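Side-chain contacts in probable manganase-dependent inorganic pyrophosphatase (Clostridium perfringens, PDB 3L2B), which probably hydrolyses inorganic pyrophosphate, and carries a regulatory region whose CBS domains bind the activator diadenosine tetraphosphate: residues A[5-8]-A[9-13]; A[206-209]-A[210-214]; A[221-224]-A[225-229]. One frame throughout, in Å; residues are numbered along the deposited sequence.

Overall arrangement
Interaction 1 is a surface contact near the start of the chain, whereas interactions 2 and 3 are partly buried and belong to the second CBS domain, on helix 205-215 and on the hairpin of strands 219-223 and 229-234. The three are joined through V9, the buried residue of interaction 1, whose two methyl branches touch V208 of interaction 2 and V222 of interaction 3; interactions 2 and 3 do not touch. Their chemistry follows their place in the fold. An aspartate carboxylate binds backbone N-H groups in both turns, once in interaction 1 and twice in interaction 3, where a salt bridge is added. In helical interaction 2, backbone carbonyls are the acceptors and a hydroxyl joins the donors.

Interaction 1 of 3, residues A[5-8]-A[9-13]; sequences VKLK and VEDLE
V9 begins a short 3-10 turn that folds back on K8, and E10, next along, runs beside K8, the two chains pointing the same way: OE2 of E10 lies 3.5 Å from CE of K8. The ammonium group does not complete a salt bridge, since NZ of K8 stays 4.9 Å from OE2 of E10. The lysine bends at chi3 and chi4, and NZ of K8 binds O of K6 at 3.2 Å, nearly in line with that carbonyl. At D11 the turn closes with a reciprocal pair of bonds. N of D11 donates to O of K8 at 2.9 Å, while OD2 of D11 accepts from N of K8 at 2.8 Å, met on the anti side and 33° out of the carboxylate plane. With CG anti to the carbonyl carbon (chi1 -54°), the carboxylate faces back toward the preceding backbone. The turn belongs to the N-terminal lead-in of the chain, yet packs beside the second CBS domain, where L7, V9 and E10 make backbone bonds to V205, D203 and T201. L7 crosses the aspartate, with CD1 of L7 3.7 Å from CB of D11. N of L12 bonds to O of V9, and its side chain lies on V205 and F236.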
loop_
_atom_site.group_PDB
_atom_site.type_symbol
_atom_site.label_atom_id
_atom_site.label_comp_id
_atom_site.label_asym_id
_atom_site.label_seq_id
_atom_site.Cartn_x
_atom_site.Cartn_y
_atom_site.Cartn_z
ATOM N N VAL A 5 -11.085 -28.305 39.206
ATOM C CA VAL A 5 -11.770 -28.064 37.926
ATOM C C VAL A 5 -11.433 -26.649 37.504
ATOM O O VAL A 5 -11.616 -25.696 38.246
ATOM C CB VAL A 5 -13.313 -28.205 38.045
ATOM C CG1 VAL A 5 -14.001 -27.805 36.749
ATOM C CG2 VAL A 5 -13.719 -29.638 38.495
ATOM N N LYS A 6 -10.903 -26.512 36.312
ATOM C CA LYS A 6 -10.418 -25.222 35.899
ATOM C C LYS A 6 -10.974 -24.826 34.561
ATOM O O LYS A 6 -11.097 -25.626 33.647
ATOM C CB LYS A 6 -8.882 -25.197 35.882
ATOM C CG LYS A 6 -8.256 -25.629 37.216
ATOM C CD LYS A 6 -6.913 -24.953 37.519
ATOM C CE LYS A 6 -5.757 -25.759 36.973
ATOM N NZ LYS A 6 -5.759 -27.177 37.465
ATOM N N LEU A 7 -11.327 -23.556 34.513
ATOM C CA LEU A 7 -11.786 -22.893 33.321
ATOM C C LEU A 7 -10.757 -23.048 32.218
ATOM O O LEU A 7 -9.599 -22.674 32.375
ATOM C CB LEU A 7 -12.011 -21.414 33.629
ATOM C CG LEU A 7 -13.258 -20.754 33.067
ATOM C CD1 LEU A 7 -14.502 -21.578 33.324
ATOM C CD2 LEU A 7 -13.360 -19.376 33.694
ATOM N N LYS A 8 -11.208 -23.636 31.115
ATOM C CA LYS A 8 -10.447 -23.716 29.867
ATOM C C LYS A 8 -10.913 -22.664 28.827
ATOM O O LYS A 8 -12.016 -22.125 28.908
ATOM C CB LYS A 8 -10.560 -25.139 29.273
ATOM C CG LYS A 8 -9.886 -26.248 30.112
ATOM C CD LYS A 8 -10.249 -27.672 29.658
ATOM C CE LYS A 8 -11.468 -28.218 30.386
ATOM N NZ LYS A 8 -11.324 -28.247 31.903
ATOM N N VAL A 9 -10.067 -22.405 27.834
ATOM C CA VAL A 9 -10.410 -21.489 26.723
ATOM C C VAL A 9 -11.787 -21.821 26.098
ATOM O O VAL A 9 -12.564 -20.931 25.760
ATOM C CB VAL A 9 -9.322 -21.461 25.625
ATOM C CG1 VAL A 9 -9.853 -20.775 24.323
ATOM C CG2 VAL A 9 -8.064 -20.787 26.126
ATOM N N GLU A 10 -12.102 -23.103 25.995
ATOM C CA GLU A 10 -13.376 -23.552 25.386
ATOM C C GLU A 10 -14.593 -23.034 26.144
ATOM O O GLU A 10 -15.660 -22.942 25.589
ATOM C CB GLU A 10 -13.454 -25.090 25.268
ATOM C CG GLU A 10 -13.387 -25.829 26.600
ATOM C CD GLU A 10 -13.270 -27.333 26.479
ATOM O OE1 GLU A 10 -12.992 -27.836 25.375
ATOM O OE2 GLU A 10 -13.459 -28.010 27.518
ATOM N N ASP A 11 -14.402 -22.684 27.405
ATOM C CA ASP A 11 -15.478 -22.163 28.253
ATOM C C ASP A 11 -15.703 -20.669 28.049
ATOM O O ASP A 11 -16.687 -20.115 28.516
ATOM C CB ASP A 11 -15.180 -22.418 29.750
ATOM C CG ASP A 11 -14.893 -23.882 30.048
ATOM O OD1 ASP A 11 -15.598 -24.744 29.482
ATOM O OD2 ASP A 11 -13.957 -24.178 30.823
ATOM N N LEU A 12 -14.766 -20.025 27.373
ATOM C CA LEU A 12 -14.802 -18.570 27.215
ATOM C C LEU A 12 -15.599 -18.186 25.991
ATOM O O LEU A 12 -15.910 -19.008 25.129
ATOM C CB LEU A 12 -13.394 -17.977 27.105
ATOM C CG LEU A 12 -12.535 -18.105 28.358
ATOM C CD1 LEU A 12 -11.103 -17.749 28.063
ATOM C CD2 LEU A 12 -13.073 -17.218 29.452
ATOM N N GLU A 13 -15.927 -16.908 25.945
ATOM C CA GLU A 13 -16.585 -16.329 24.781
ATOM C C GLU A 13 -15.514 -16.156 23.735
ATOM O O GLU A 13 -14.455 -15.608 24.017
ATOM C CB GLU A 13 -17.164 -14.952 25.088
ATOM C CG GLU A 13 -18.049 -14.885 26.311
ATOM C CD GLU A 13 -19.428 -15.424 26.054
ATOM O OE1 GLU A 13 -20.121 -14.834 25.194
ATOM O OE2 GLU A 13 -19.811 -16.424 26.711
#

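Interaction 2 of 3, residues A[206-209]-A[210-214]; sequences EDVK and VTMSE
E206 meets V210 one turn further along the helix: CG2 of V210 lies 3.9 Å from O of E206, a methyl resting beside a carbonyl oxygen. The side chains of E206 and D207 both leave the backbone away from that turn; E206 touches K6, and D207 contributes its backbone oxygen, on which three donors converge. The hydroxyl OG1 of T211 donates to O of D207 at 3.0 Å, from a position tilted 27° from the carbonyl plane. Because OG1 sits beside its own backbone N, anti to the carbonyl carbon (chi1 -45°), it can turn back to O of D207, which N of T211 also reaches, weakly but almost straight, at 3.3 Å. N of V210 adds a further weak bond. The threonine hydroxyl is thereby folded onto the helix backbone, an arrangement that recurs one turn on, where T215 OG1 bonds to O of T211. This helix, 205-215, is the connection of a beta-alpha-beta crossover in the second CBS domain, between the parallel strands 199-200 and 219-223. V208 is on its buried side. O of V208 accepts from N of M212 at 3.0 Å, and CG of M212 presses close to O of V208 at 3.2 Å. Beyond CG the methionine is extended and crosses the valine at an angle, bringing CE of M212 to 4.1 Å from CG1 of V208; the M212 side chain lies about 8 Å from the bound diadenosine tetraphosphate. K209 accepts a weak bond, N of S213 to O of K209, while its long, extended side chain touches F236.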
loop_
_atom_site.group_PDB
_atom_site.type_symbol
_atom_site.label_atom_id
_atom_site.label_comp_id
_atom_site.label_asym_id
_atom_site.label_seq_id
_atom_site.Cartn_x
_atom_site.Cartn_y
_atom_site.Cartn_z
ATOM N N GLU A 206 -6.179 -19.564 33.311
ATOM C CA GLU A 206 -5.111 -19.151 34.234
ATOM C C GLU A 206 -3.811 -18.912 33.469
ATOM O O GLU A 206 -3.173 -17.864 33.587
ATOM C CB GLU A 206 -4.868 -20.252 35.270
ATOM C CG GLU A 206 -4.459 -19.768 36.638
ATOM C CD GLU A 206 -4.098 -20.923 37.581
ATOM O OE1 GLU A 206 -4.216 -22.114 37.179
ATOM O OE2 GLU A 206 -3.696 -20.634 38.728
ATOM N N ASP A 207 -3.428 -19.912 32.695
ATOM C CA ASP A 207 -2.121 -19.922 32.012
ATOM C C ASP A 207 -2.099 -19.018 30.772
ATOM O O ASP A 207 -1.050 -18.507 30.371
ATOM C CB ASP A 207 -1.724 -21.352 31.617
ATOM C CG ASP A 207 -1.574 -22.279 32.825
ATOM O OD1 ASP A 207 -1.512 -21.778 33.969
ATOM O OD2 ASP A 207 -1.532 -23.516 32.629
ATOM N N VAL A 208 -3.271 -18.833 30.172
ATOM C CA VAL A 208 -3.427 -17.950 29.010
ATOM C C VAL A 208 -3.384 -16.481 29.455
ATOM O O VAL A 208 -3.021 -15.615 28.673
ATOM C CB VAL A 208 -4.733 -18.265 28.201
ATOM C CG1 VAL A 208 -5.077 -17.152 27.233
ATOM C CG2 VAL A 208 -4.587 -19.573 27.443
ATOM N N LYS A 209 -3.736 -16.209 30.716
ATOM C CA LYS A 209 -3.623 -14.844 31.282
ATOM C C LYS A 209 -2.154 -14.394 31.346
ATOM O O LYS A 209 -1.840 -13.213 31.141
ATOM C CB LYS A 209 -4.258 -14.717 32.683
ATOM C CG LYS A 209 -5.793 -14.803 32.728
ATOM C CD LYS A 209 -6.379 -13.983 33.886
ATOM C CE LYS A 209 -7.801 -14.434 34.257
ATOM N NZ LYS A 209 -8.508 -13.436 35.124
ATOM N N VAL A 210 -1.265 -15.349 31.620
ATOM C CA VAL A 210 0.178 -15.085 31.700
ATOM C C VAL A 210 0.685 -14.774 30.291
ATOM O O VAL A 210 1.219 -13.690 30.014
ATOM C CB VAL A 210 0.966 -16.303 32.297
ATOM C CG1 VAL A 210 2.476 -16.058 32.252
ATOM C CG2 VAL A 210 0.515 -16.598 33.730
ATOM N N THR A 211 0.468 -15.741 29.404
ATOM C CA THR A 211 0.846 -15.639 27.980
ATOM C C THR A 211 0.431 -14.306 27.365
ATOM O O THR A 211 1.169 -13.714 26.578
ATOM C CB THR A 211 0.209 -16.780 27.134
ATOM O OG1 THR A 211 0.365 -18.035 27.810
ATOM C CG2 THR A 211 0.861 -16.857 25.774
ATOM N N MET A 212 -0.761 -13.854 27.737
ATOM C CA MET A 212 -1.313 -12.584 27.247
ATOM C C MET A 212 -0.583 -11.371 27.826
ATOM O O MET A 212 -0.517 -10.311 27.192
ATOM C CB MET A 212 -2.814 -12.460 27.548
ATOM C CG MET A 212 -3.699 -13.233 26.599
ATOM S SD MET A 212 -5.432 -12.909 26.931
ATOM C CE MET A 212 -6.201 -13.635 25.482
ATOM N N SER A 213 -0.050 -11.527 29.033
ATOM C CA SER A 213 0.712 -10.450 29.684
ATOM C C SER A 213 2.141 -10.375 29.146
ATOM O O SER A 213 2.735 -9.296 29.079
ATOM C CB SER A 213 0.748 -10.624 31.196
ATOM O OG SER A 213 1.577 -9.625 31.756
ATOM N N GLU A 214 2.668 -11.527 28.741
ATOM C CA GLU A 214 4.003 -11.607 28.134
ATOM C C GLU A 214 4.078 -10.959 26.742
ATOM O O GLU A 214 5.160 -10.554 26.309
ATOM C CB GLU A 214 4.481 -13.066 28.043
ATOM C CG GLU A 214 4.736 -13.733 29.413
ATOM C CD GLU A 214 5.251 -15.178 29.307
ATOM O OE1 GLU A 214 5.112 -15.941 30.295
ATOM O OE2 GLU A 214 5.801 -15.547 28.243
#

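Interaction 3 of 3, residues A[221-224]-A[225-229]; sequences PVID and ENNKV
OD1 of D224 is gripped by two backbone N-H groups that approach from opposite faces of the carboxylate: N of N226 at 2.7 Å and N of K228 at 3.0 Å from OD1 of D224. The first closes an Asx turn. CG of D224 stands between its backbone N and carbonyl carbon (chi1 71°), which places the carboxylate inside the loop. The K228 side chain crosses that of D224 obliquely, and NZ of K228 forms a salt bridge with OD2 of D224 at 3.1 Å, from above the carboxylate plane; bonds to both oxygens hold the carboxylate's rotation. This is a type I turn with a G1 bulge, joining strands 219-223 and 229-234 as a hairpin. N of N227 donates to O of D224 at 3.0 Å, N227 is left-handed (phi 71°), and N of D224 returns to O of K228 at 2.9 Å. CA of I223 also points its hydrogen at O of K228, 3.2 Å away. I223 and V229 form the antiparallel non-hydrogen-bonded pair beyond, with CG2 of I223 4.4 Å from CG2 of V229. Both side chains rest on L50 of the first CBS domain, consistent with a Bateman module's paired CBS repeats.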
loop_
_atom_site.group_PDB
_atom_site.type_symbol
_atom_site.label_atom_id
_atom_site.label_comp_id
_atom_site.label_asym_id
_atom_site.label_seq_id
_atom_site.Cartn_x
_atom_site.Cartn_y
_atom_site.Cartn_z
ATOM N N PRO A 221 -5.568 -16.226 18.081
ATOM C CA PRO A 221 -6.357 -17.291 17.469
ATOM C C PRO A 221 -6.456 -18.507 18.369
ATOM O O PRO A 221 -5.538 -18.825 19.106
ATOM C CB PRO A 221 -5.610 -17.591 16.172
ATOM C CG PRO A 221 -4.256 -16.889 16.299
ATOM C CD PRO A 221 -4.468 -15.759 17.219
ATOM N N VAL A 222 -7.616 -19.128 18.336
ATOM C CA VAL A 222 -7.907 -20.292 19.154
ATOM C C VAL A 222 -7.970 -21.504 18.259
ATOM O O VAL A 222 -8.696 -21.519 17.258
ATOM C CB VAL A 222 -9.256 -20.148 19.864
ATOM C CG1 VAL A 222 -9.614 -21.436 20.573
ATOM C CG2 VAL A 222 -9.217 -18.923 20.827
ATOM N N ILE A 223 -7.172 -22.501 18.619
ATOM C CA ILE A 223 -7.144 -23.778 17.912
ATOM C C ILE A 223 -7.670 -24.873 18.859
ATOM O O ILE A 223 -7.525 -24.785 20.070
ATOM C CB ILE A 223 -5.712 -24.146 17.369
ATOM C CG1 ILE A 223 -4.707 -24.357 18.512
ATOM C CG2 ILE A 223 -5.179 -23.078 16.395
ATOM C CD1 ILE A 223 -3.268 -24.690 18.017
ATOM N N ASP A 224 -8.310 -25.894 18.306
ATOM C CA ASP A 224 -8.838 -26.962 19.150
ATOM C C ASP A 224 -7.788 -28.035 19.451
ATOM O O ASP A 224 -6.593 -27.886 19.123
ATOM C CB ASP A 224 -10.144 -27.561 18.581
ATOM C CG ASP A 224 -9.930 -28.392 17.332
ATOM O OD1 ASP A 224 -8.785 -28.810 17.065
ATOM O OD2 ASP A 224 -10.915 -28.584 16.594
ATOM N N GLU A 225 -8.262 -29.110 20.085
ATOM C CA GLU A 225 -7.407 -30.196 20.589
ATOM C C GLU A 225 -6.903 -31.095 19.463
ATOM O O GLU A 225 -6.138 -32.038 19.693
ATOM C CB GLU A 225 -8.143 -31.028 21.649
ATOM C CG GLU A 225 -9.271 -31.953 21.112
ATOM C CD GLU A 225 -10.613 -31.234 20.861
ATOM O OE1 GLU A 225 -10.829 -30.116 21.402
ATOM O OE2 GLU A 225 -11.444 -31.799 20.107
ATOM N N ASN A 226 -7.362 -30.802 18.253
ATOM C CA ASN A 226 -6.905 -31.479 17.049
ATOM C C ASN A 226 -6.305 -30.491 16.051
ATOM O O ASN A 226 -6.119 -30.798 14.875
ATOM C CB ASN A 226 -8.072 -32.256 16.435
ATOM C CG ASN A 226 -8.666 -33.261 17.405
ATOM O OD1 ASN A 226 -9.828 -33.148 17.811
ATOM N ND2 ASN A 226 -7.863 -34.247 17.796
ATOM N N ASN A 227 -6.025 -29.293 16.564
ATOM C CA ASN A 227 -5.341 -28.206 15.824
ATOM C C ASN A 227 -6.093 -27.502 14.703
ATOM O O ASN A 227 -5.482 -26.782 13.923
ATOM C CB ASN A 227 -3.971 -28.666 15.307
ATOM C CG ASN A 227 -2.945 -28.750 16.415
ATOM O OD1 ASN A 227 -3.229 -29.281 17.496
ATOM N ND2 ASN A 227 -1.750 -28.208 16.165
ATOM N N LYS A 228 -7.403 -27.690 14.620
ATOM C CA LYS A 228 -8.218 -26.881 13.694
ATOM C C LYS A 228 -8.423 -25.484 14.302
ATOM O O LYS A 228 -8.557 -25.333 15.516
ATOM C CB LYS A 228 -9.605 -27.496 13.413
ATOM C CG LYS A 228 -9.684 -29.020 13.138
ATOM C CD LYS A 228 -11.080 -29.568 13.586
ATOM C CE LYS A 228 -11.002 -30.948 14.285
ATOM N NZ LYS A 228 -12.063 -31.129 15.331
ATOM N N VAL A 229 -8.466 -24.473 13.450
ATOM C CA VAL A 229 -8.731 -23.109 13.891
ATOM C C VAL A 229 -10.187 -23.018 14.247
ATOM O O VAL A 229 -11.051 -23.232 13.406
ATOM C CB VAL A 229 -8.415 -22.059 12.802
ATOM C CG1 VAL A 229 -8.945 -20.694 13.205
ATOM C CG2 VAL A 229 -6.933 -21.996 12.548
#